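Local coordinates for protein leucine aminopeptidase 1 (Caenorhabditis elegans, PDB 2HC9) that removes N-terminal amino acids, preferably leucine, from peptides as a two-zinc M17 family aminopeptidase and probably acts as a digestive enzyme, at residues G24-L29 and S57-S62; F111-E116 and L121-A126; G277-M282 and A300-V305; A401-A406 and P433-G438. The protein carries 1 engineered substitution. All blocks are in the same frame, centred on the assembly; numbering follows the deposited sequence. Where two conformers were deposited one is given.

In the fold
Four separate loops are closed one after another along the chain, with no nesting and no crossing. Contact 1 brings the end of helix 49-58 back to the start of helix 26-31 across 27 intervening residues. Contact 2 is a tight return, with four residues between its two segments on strand 108-114 and helix 120-128. The two touch through V28 and L29 packing on F114, and strands 18-25 and 108-114 are neighbours in the N-terminal sheet. In the catalytic domain contact 3 lays helix 277-290 on strand 297-307, and contact 4 joins the chain after strand 400-402 to helix 433-442. These last two reach the same sheet, their centres about 20 Å apart, without touching.

Contact 1: G24-L29 and S57-S62; sequences GKKSVL and SRIPAS
K26 sends its ammonium group into the bend of the chain behind helix 49-58, where two successive carbonyls and a water receive it. K26 NZ donates to I59 O at 2.8 Å, tilted 32° from the carbonyl plane, and to P60 O at 3.0 Å, this time from above the plane. Its third partner is a water 2.7 Å from K26 NZ, which in turn donates to S57 O in the last turn of the helix. With CG anti to the backbone nitrogen (chi1 -169°) and bends at chi2 and chi4, the lysine chain reaches across and then curls so that NZ meets all three. Packing is thinner: the K26 methylene CE lies 4.0 Å from I59 CG1, and CD runs past P60 O. A methionine in place of K26 is likely to leave the I59 and P60 carbonyls without their shared donor, and the turn less firmly tied. Beyond, I59 packs on strand 72-77 and on Y69 of the second subunit, while R58 forms salt bridges with D105 and E70 of that subunit. The arrangement is a lysine side chain pinning a helix-to-strand turn, between helix 49-58 and strand 63-66 at the edge of the N-terminal domain's mixed sheet.

Contact 2: F111-E116 and L121-A126; sequences FVLFAE and LSHVAA
L113 meets H123 and V124 at about a right angle, dividing its two methyls between them. L113 CD1 comes in at the edge of the imidazole, near the ring plane, 3.8 Å from H123 ND1. CD2 of L113 turns to V124 and lies 3.8 Å from its CG2; both methyls also rest against H123 CB. L113 CG, anti to the backbone nitrogen (chi1 175°), carries the two methyls toward the helix. A115, two residues on, brings its CB to 3.8 Å from the same H123 ND1, approaching the ring obliquely. The ring is held through polar atoms as well: NE2 is hydrogen-bonded to the backbone oxygen of T88, and a water 2.9 Å from H123 ND1 donates to F114 O, linking the helix to the backbone of F114. With an alanine here instead of L113, both methyls are lost, and a gap would probably open beside V124 CG2 and the H123 ring edge. The pairing belongs to a beta-alpha-beta unit of strand 108-114, helix 120-128 and strand 145-151. V124 also packs on V150 of strand 145-151, L113 on V23 of strand 18-25, and H123 on A90 and I93, so helix 120-128 lies on the sheet with helix 90-97 beside it.

Contact 3: G277-M282 and A300-V305; sequences GGAAGM and ACLCIV
A279 and L302 mark the closest backbone approach of helix to strand, their CA atoms 5.6 Å apart, and one helical turn further on M282 faces A300 with CA atoms at 6.6 Å. L302 makes the close side-chain contacts from the strand. Its CG stands anti to the carbonyl carbon (chi1 -53°), which swings the isobutyl group toward the helix and sets L302 CD2 against the backbone of A279, 3.6 Å from A279 O. The same methyl is 4.2 Å from A279 CB and 4.4 Å from M282 CB, so it lies against two residues a turn apart on the same helix side. Strand 256-257, helix 277-290 and strand 297-307 make up a beta-alpha-beta unit of the catalytic domain, and this packing joins its last two elements. The small side chain of A279 is consistent with the close approach of helix and strand here; the A279 backbone is also hydrogen-bonded to that of K252, a zinc ligand, and the two side chains are about 6 Å apart. Beyond CB the M282 chain leads away from the strand and packs on L249 of strand 246-254. L302 also touches A193 of helix 186-199, and I304, two residues along the strand, packs on T186, L189 and V190 of that helix.

Contact 4: A401-A406 and P433-G438; sequences APMLFA and PSAVAG
M403 reaches over the first turn of helix 433-442 and makes most of this contact with its sulfur and terminal methyl. It was modelled in two conformers, and the account holds for one of them. The sulfur contacts are with both backbone and side chain: M403 SD sits 3.6 Å from A435 N, 3.7 Å from S434 CB and 4.2 Å from A435 CB. The methyl CE of M403 continues along the helix backbone to 3.6 Å from S434 O. Bends at chi2 and chi3 (-149° and -97°) fold the chain so that SD and CE follow the peptide linking S434 to A435. A second, looser van der Waals touch comes from the backbone of the next residue, with L404 O 4.1 Å from A435 CB. Polar bonding belongs to S434, whose OG is hydrogen-bonded to T364 OG1 while its CB meets the methionine. Around the contact, M403 also packs on A377 and M379 of strand 376-380 and on H455 of strand 452-457. Across the subunit boundary, L404 packs on S371 of the third subunit and P433 on W369 of the same subunit. T364 lines the bicarbonate pocket, and the S434 side chain lies about 8 Å from that of R338, a predicted active-site residue, consistent with a second-shell place for this helix start behind the bicarbonate pocket of the M17 catalytic domain.

Contact 1: G24-L29 and S57-S62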
# COMPACT_ATOMS: atom_id res chain seq x y z
N GLY A 24 9.87 -36.41 -29.43
CA GLY A 24 9.93 -37.70 -28.73
C GLY A 24 10.70 -37.63 -27.42
O GLY A 24 11.58 -36.80 -27.26
N LYS A 25 10.37 -38.52 -26.50
CA LYS A 25 11.28 -38.83 -25.39
C LYS A 25 12.63 -39.36 -25.85
O LYS A 25 12.73 -40.12 -26.82
CB LYS A 25 10.64 -39.78 -24.39
CG LYS A 25 9.51 -39.12 -23.58
CD LYS A 25 8.78 -40.14 -22.74
CE LYS A 25 7.92 -39.46 -21.68
NZ LYS A 25 7.04 -40.45 -21.02
N LYS A 26 13.66 -38.96 -25.12
CA LYS A 26 15.03 -39.32 -25.42
C LYS A 26 15.20 -40.82 -25.63
O LYS A 26 15.83 -41.24 -26.59
CB LYS A 26 15.92 -38.84 -24.25
CG LYS A 26 17.42 -38.88 -24.53
CD LYS A 26 17.80 -37.94 -25.66
CE LYS A 26 19.23 -38.15 -26.10
NZ LYS A 26 20.19 -37.81 -25.01
N SER A 27 14.59 -41.63 -24.77
CA SER A 27 14.75 -43.07 -24.86
C SER A 27 14.11 -43.61 -26.14
O SER A 27 14.62 -44.58 -26.73
CB SER A 27 14.16 -43.79 -23.64
OG SER A 27 12.76 -43.56 -23.55
N VAL A 28 13.02 -42.98 -26.57
CA VAL A 28 12.29 -43.42 -27.77
C VAL A 28 13.09 -43.00 -29.02
O VAL A 28 13.36 -43.83 -29.91
CB VAL A 28 10.86 -42.84 -27.82
CG1 VAL A 28 10.20 -43.17 -29.15
CG2 VAL A 28 10.02 -43.38 -26.62
N LEU A 29 13.47 -41.73 -29.04
CA LEU A 29 14.32 -41.19 -30.12
C LEU A 29 15.61 -41.98 -30.32
O LEU A 29 16.05 -42.17 -31.46
CB LEU A 29 14.65 -39.71 -29.89
CG LEU A 29 13.47 -38.72 -29.93
CD1 LEU A 29 13.93 -37.30 -29.57
CD2 LEU A 29 12.79 -38.73 -31.28
N SER A 57 23.02 -38.83 -29.93
CA SER A 57 24.09 -38.99 -28.92
C SER A 57 24.45 -37.70 -28.18
O SER A 57 24.58 -37.71 -26.96
CB SER A 57 25.37 -39.58 -29.53
OG SER A 57 25.10 -40.74 -30.30
N ARG A 58 24.61 -36.59 -28.91
CA ARG A 58 25.08 -35.33 -28.31
C ARG A 58 24.02 -34.60 -27.50
O ARG A 58 24.34 -33.98 -26.50
CB ARG A 58 25.59 -34.37 -29.38
CG ARG A 58 26.77 -34.87 -30.17
CD ARG A 58 28.06 -34.38 -29.58
NE ARG A 58 28.08 -32.96 -29.22
CZ ARG A 58 29.00 -32.45 -28.40
NH1 ARG A 58 29.92 -33.25 -27.87
NH2 ARG A 58 29.00 -31.16 -28.10
N ILE A 59 22.77 -34.62 -27.95
CA ILE A 59 21.78 -33.74 -27.33
C ILE A 59 21.47 -34.21 -25.92
O ILE A 59 21.57 -35.41 -25.63
CB ILE A 59 20.48 -33.57 -28.17
CG1 ILE A 59 19.75 -34.90 -28.32
CG2 ILE A 59 20.78 -32.89 -29.53
CD1 ILE A 59 18.78 -34.89 -29.44
N PRO A 60 21.16 -33.27 -25.01
CA PRO A 60 20.98 -33.60 -23.60
C PRO A 60 19.75 -34.47 -23.31
O PRO A 60 19.17 -35.05 -24.22
CB PRO A 60 20.83 -32.22 -22.94
CG PRO A 60 20.35 -31.32 -24.03
CD PRO A 60 21.02 -31.82 -25.26
N ALA A 61 19.37 -34.55 -22.03
CA ALA A 61 18.22 -35.35 -21.62
C ALA A 61 16.89 -34.78 -22.13
O ALA A 61 15.90 -35.50 -22.19
CB ALA A 61 18.19 -35.51 -20.10
N SER A 62 16.88 -33.49 -22.47
CA SER A 62 15.68 -32.80 -22.97
C SER A 62 16.01 -31.41 -23.55
O SER A 62 17.09 -30.87 -23.28
CB SER A 62 14.65 -32.64 -21.86
OG SER A 62 15.02 -31.60 -20.98
O HOH W 1 22.53 -38.82 -25.91

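Contact 2: F111-E116 and L121-A126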
# COMPACT_ATOMS: atom_id res chain seq x y z
N PHE A 111 4.23 -32.47 -37.90
CA PHE A 111 4.79 -33.10 -36.69
C PHE A 111 4.95 -34.58 -36.90
O PHE A 111 4.01 -35.27 -37.31
CB PHE A 111 3.92 -32.86 -35.43
CG PHE A 111 3.87 -31.42 -35.02
CD1 PHE A 111 4.72 -30.93 -34.03
CD2 PHE A 111 3.02 -30.53 -35.69
CE1 PHE A 111 4.72 -29.57 -33.70
CE2 PHE A 111 2.99 -29.17 -35.36
CZ PHE A 111 3.84 -28.68 -34.36
N VAL A 112 6.14 -35.06 -36.56
CA VAL A 112 6.35 -36.49 -36.38
C VAL A 112 6.50 -36.76 -34.89
O VAL A 112 7.52 -36.41 -34.27
CB VAL A 112 7.59 -36.99 -37.13
CG1 VAL A 112 7.75 -38.50 -36.86
CG2 VAL A 112 7.43 -36.74 -38.65
N LEU A 113 5.47 -37.36 -34.33
CA LEU A 113 5.39 -37.61 -32.88
C LEU A 113 5.68 -39.08 -32.57
O LEU A 113 4.84 -39.95 -32.80
CB LEU A 113 4.00 -37.21 -32.36
CG LEU A 113 3.70 -37.52 -30.87
CD1 LEU A 113 4.67 -36.76 -29.94
CD2 LEU A 113 2.26 -37.13 -30.54
N PHE A 114 6.87 -39.33 -32.02
CA PHE A 114 7.23 -40.67 -31.55
C PHE A 114 6.83 -40.83 -30.10
O PHE A 114 7.55 -40.43 -29.21
CB PHE A 114 8.74 -40.88 -31.66
CG PHE A 114 9.25 -40.90 -33.08
CD1 PHE A 114 9.01 -42.01 -33.90
CD2 PHE A 114 10.00 -39.83 -33.57
CE1 PHE A 114 9.49 -42.04 -35.22
CE2 PHE A 114 10.49 -39.85 -34.89
CZ PHE A 114 10.24 -40.96 -35.71
N ALA A 115 5.66 -41.39 -29.86
CA ALA A 115 5.16 -41.45 -28.49
C ALA A 115 4.64 -42.84 -28.26
O ALA A 115 3.98 -43.42 -29.12
CB ALA A 115 4.07 -40.41 -28.27
N GLU A 116 4.94 -43.37 -27.08
CA GLU A 116 4.34 -44.60 -26.60
C GLU A 116 2.88 -44.38 -26.33
O GLU A 116 2.46 -43.25 -26.06
CB GLU A 116 5.02 -45.05 -25.30
CG GLU A 116 6.36 -45.73 -25.51
CD GLU A 116 6.25 -47.24 -25.47
OE1 GLU A 116 5.81 -47.83 -26.48
OE2 GLU A 116 6.63 -47.84 -24.44
N LEU A 121 -2.07 -39.14 -26.05
CA LEU A 121 -3.14 -38.15 -25.89
C LEU A 121 -2.61 -36.81 -25.34
O LEU A 121 -2.92 -35.74 -25.87
CB LEU A 121 -4.24 -38.71 -24.98
CG LEU A 121 -5.50 -37.86 -24.83
CD1 LEU A 121 -6.68 -38.78 -24.57
CD2 LEU A 121 -5.39 -36.80 -23.67
N SER A 122 -1.83 -36.87 -24.27
CA SER A 122 -1.29 -35.64 -23.65
C SER A 122 -0.34 -34.92 -24.60
O SER A 122 -0.31 -33.68 -24.64
CB SER A 122 -0.55 -35.97 -22.34
OG SER A 122 0.56 -36.80 -22.62
N HIS A 123 0.44 -35.70 -25.37
CA HIS A 123 1.42 -35.11 -26.29
C HIS A 123 0.71 -34.41 -27.44
O HIS A 123 1.07 -33.28 -27.80
CB HIS A 123 2.37 -36.19 -26.82
CG HIS A 123 3.39 -36.62 -25.81
ND1 HIS A 123 4.58 -37.23 -26.17
CD2 HIS A 123 3.42 -36.50 -24.46
CE1 HIS A 123 5.28 -37.50 -25.07
NE2 HIS A 123 4.60 -37.06 -24.03
N VAL A 124 -0.28 -35.08 -28.02
CA VAL A 124 -1.10 -34.45 -29.07
C VAL A 124 -1.74 -33.13 -28.55
O VAL A 124 -1.66 -32.09 -29.20
CB VAL A 124 -2.15 -35.42 -29.62
CG1 VAL A 124 -3.18 -34.68 -30.51
CG2 VAL A 124 -1.46 -36.53 -30.40
N ALA A 125 -2.34 -33.20 -27.36
CA ALA A 125 -3.03 -32.03 -26.80
C ALA A 125 -2.03 -30.88 -26.64
O ALA A 125 -2.32 -29.72 -26.99
CB ALA A 125 -3.66 -32.37 -25.47
N ALA A 126 -0.85 -31.20 -26.09
CA ALA A 126 0.18 -30.18 -25.87
C ALA A 126 0.55 -29.49 -27.18
O ALA A 126 0.75 -28.27 -27.20
CB ALA A 126 1.43 -30.79 -25.22
O HOH W 2 6.94 -37.70 -27.71

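Contact 3: G277-M282 and A300-V305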
# COMPACT_ATOMS: atom_id res chain seq x y z
N GLY A 277 -13.03 -19.42 -18.39
CA GLY A 277 -12.28 -20.62 -18.81
C GLY A 277 -12.91 -21.96 -18.38
O GLY A 277 -12.82 -22.97 -19.09
N GLY A 278 -13.56 -21.96 -17.22
CA GLY A 278 -14.28 -23.15 -16.76
C GLY A 278 -15.44 -23.54 -17.68
O GLY A 278 -15.60 -24.71 -18.04
N ALA A 279 -16.27 -22.56 -18.04
CA ALA A 279 -17.40 -22.81 -18.94
C ALA A 279 -16.90 -23.26 -20.29
O ALA A 279 -17.46 -24.19 -20.89
CB ALA A 279 -18.24 -21.55 -19.12
N ALA A 280 -15.85 -22.60 -20.80
CA ALA A 280 -15.30 -23.00 -22.11
C ALA A 280 -14.81 -24.44 -22.06
O ALA A 280 -15.05 -25.24 -22.99
CB ALA A 280 -14.13 -22.06 -22.52
N GLY A 281 -14.08 -24.79 -21.00
CA GLY A 281 -13.50 -26.14 -20.91
C GLY A 281 -14.57 -27.22 -20.75
O GLY A 281 -14.46 -28.30 -21.36
N MET A 282 -15.61 -26.94 -19.98
CA MET A 282 -16.72 -27.91 -19.81
C MET A 282 -17.49 -28.10 -21.13
O MET A 282 -17.81 -29.23 -21.52
CB MET A 282 -17.69 -27.48 -18.69
CG MET A 282 -17.09 -27.59 -17.25
SD MET A 282 -16.22 -29.16 -16.99
CE MET A 282 -16.77 -29.64 -15.34
N ALA A 300 -24.02 -30.45 -19.91
CA ALA A 300 -23.15 -29.28 -19.71
C ALA A 300 -24.04 -28.16 -19.20
O ALA A 300 -25.06 -27.85 -19.82
CB ALA A 300 -22.46 -28.88 -21.02
N CYS A 301 -23.68 -27.56 -18.05
CA CYS A 301 -24.48 -26.50 -17.46
C CYS A 301 -23.57 -25.28 -17.34
O CYS A 301 -22.61 -25.31 -16.57
CB CYS A 301 -24.97 -26.87 -16.05
SG CYS A 301 -25.93 -28.40 -15.99
N LEU A 302 -23.85 -24.24 -18.10
CA LEU A 302 -22.95 -23.09 -18.21
C LEU A 302 -23.57 -21.88 -17.55
O LEU A 302 -24.66 -21.47 -17.92
CB LEU A 302 -22.61 -22.79 -19.67
CG LEU A 302 -22.08 -24.02 -20.44
CD1 LEU A 302 -21.74 -23.59 -21.86
CD2 LEU A 302 -20.88 -24.73 -19.79
N CYS A 303 -22.87 -21.31 -16.56
CA CYS A 303 -23.39 -20.15 -15.85
C CYS A 303 -22.68 -18.94 -16.43
O CYS A 303 -21.48 -18.78 -16.20
CB CYS A 303 -23.09 -20.31 -14.35
SG CYS A 303 -23.71 -21.89 -13.67
N ILE A 304 -23.41 -18.12 -17.20
CA ILE A 304 -22.77 -17.14 -18.10
C ILE A 304 -23.19 -15.72 -17.69
O ILE A 304 -24.36 -15.36 -17.80
CB ILE A 304 -23.15 -17.38 -19.57
CG1 ILE A 304 -22.65 -18.76 -20.03
CG2 ILE A 304 -22.53 -16.29 -20.48
CD1 ILE A 304 -23.26 -19.22 -21.39
N VAL A 305 -22.25 -14.96 -17.14
CA VAL A 305 -22.56 -13.61 -16.60
C VAL A 305 -21.40 -12.68 -16.89
O VAL A 305 -20.28 -13.13 -17.14
CB VAL A 305 -22.74 -13.64 -15.06
CG1 VAL A 305 -23.92 -14.54 -14.64
CG2 VAL A 305 -21.41 -14.05 -14.35

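Contact 4: A401-A406 and P433-G438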
# COMPACT_ATOMS: atom_id res chain seq x y z
N ALA A 401 -4.42 -31.71 -8.55
CA ALA A 401 -3.93 -31.97 -7.19
C ALA A 401 -5.12 -31.88 -6.24
O ALA A 401 -6.10 -31.15 -6.50
CB ALA A 401 -2.84 -30.90 -6.80
N PRO A 402 -5.06 -32.62 -5.13
CA PRO A 402 -6.20 -32.60 -4.23
C PRO A 402 -6.19 -31.44 -3.24
O PRO A 402 -5.12 -31.01 -2.78
CB PRO A 402 -6.06 -33.93 -3.46
CG PRO A 402 -4.63 -34.20 -3.43
CD PRO A 402 -4.02 -33.56 -4.66
N MET A 403 -7.38 -30.92 -2.96
CA MET A 403 -7.67 -30.03 -1.83
C MET A 403 -8.23 -30.84 -0.68
O MET A 403 -8.83 -31.90 -0.88
CB MET A 403 -8.73 -28.97 -2.21
CG MET A 403 -8.24 -27.91 -3.17
SD MET A 403 -9.02 -26.27 -2.99
CE MET A 403 -10.26 -26.42 -4.28
N LEU A 404 -8.06 -30.31 0.53
CA LEU A 404 -8.75 -30.88 1.70
C LEU A 404 -10.25 -30.71 1.60
O LEU A 404 -10.75 -29.62 1.24
CB LEU A 404 -8.30 -30.20 3.01
CG LEU A 404 -6.93 -30.55 3.58
CD1 LEU A 404 -6.58 -29.55 4.71
CD2 LEU A 404 -6.94 -32.00 4.08
N PHE A 405 -10.96 -31.78 1.95
CA PHE A 405 -12.41 -31.74 2.04
C PHE A 405 -12.81 -31.82 3.51
O PHE A 405 -12.79 -32.90 4.12
CB PHE A 405 -13.04 -32.92 1.27
CG PHE A 405 -14.56 -32.91 1.30
CD1 PHE A 405 -15.27 -32.09 0.43
CD2 PHE A 405 -15.27 -33.68 2.21
CE1 PHE A 405 -16.69 -32.06 0.47
CE2 PHE A 405 -16.67 -33.67 2.25
CZ PHE A 405 -17.38 -32.84 1.37
N ALA A 406 -13.20 -30.69 4.08
CA ALA A 406 -13.57 -30.68 5.52
C ALA A 406 -14.62 -29.60 5.84
O ALA A 406 -14.30 -28.59 6.45
CB ALA A 406 -12.30 -30.50 6.38
N PRO A 433 -8.16 -20.79 1.51
CA PRO A 433 -9.20 -19.98 0.85
C PRO A 433 -9.85 -20.62 -0.38
O PRO A 433 -11.07 -20.46 -0.57
CB PRO A 433 -8.45 -18.68 0.48
CG PRO A 433 -7.41 -18.56 1.59
CD PRO A 433 -6.95 -19.98 1.81
N SER A 434 -9.07 -21.36 -1.17
CA SER A 434 -9.63 -22.07 -2.34
C SER A 434 -10.64 -23.16 -1.96
O SER A 434 -11.60 -23.42 -2.70
CB SER A 434 -8.54 -22.65 -3.24
OG SER A 434 -7.65 -21.62 -3.62
N ALA A 435 -10.42 -23.78 -0.80
CA ALA A 435 -11.32 -24.82 -0.31
C ALA A 435 -12.60 -24.17 0.20
O ALA A 435 -13.71 -24.64 -0.08
CB ALA A 435 -10.63 -25.59 0.84
N VAL A 436 -12.45 -23.06 0.93
CA VAL A 436 -13.60 -22.34 1.46
C VAL A 436 -14.49 -21.84 0.31
O VAL A 436 -15.72 -21.95 0.37
CB VAL A 436 -13.13 -21.16 2.39
CG1 VAL A 436 -14.32 -20.28 2.79
CG2 VAL A 436 -12.48 -21.76 3.64
N ALA A 437 -13.85 -21.36 -0.76
CA ALA A 437 -14.57 -20.94 -1.96
C ALA A 437 -15.40 -22.10 -2.51
O ALA A 437 -16.55 -21.93 -2.88
CB ALA A 437 -13.56 -20.43 -3.03
N GLY A 438 -14.81 -23.29 -2.58
CA GLY A 438 -15.57 -24.45 -3.06
C GLY A 438 -16.70 -24.85 -2.12
O GLY A 438 -17.76 -25.29 -2.57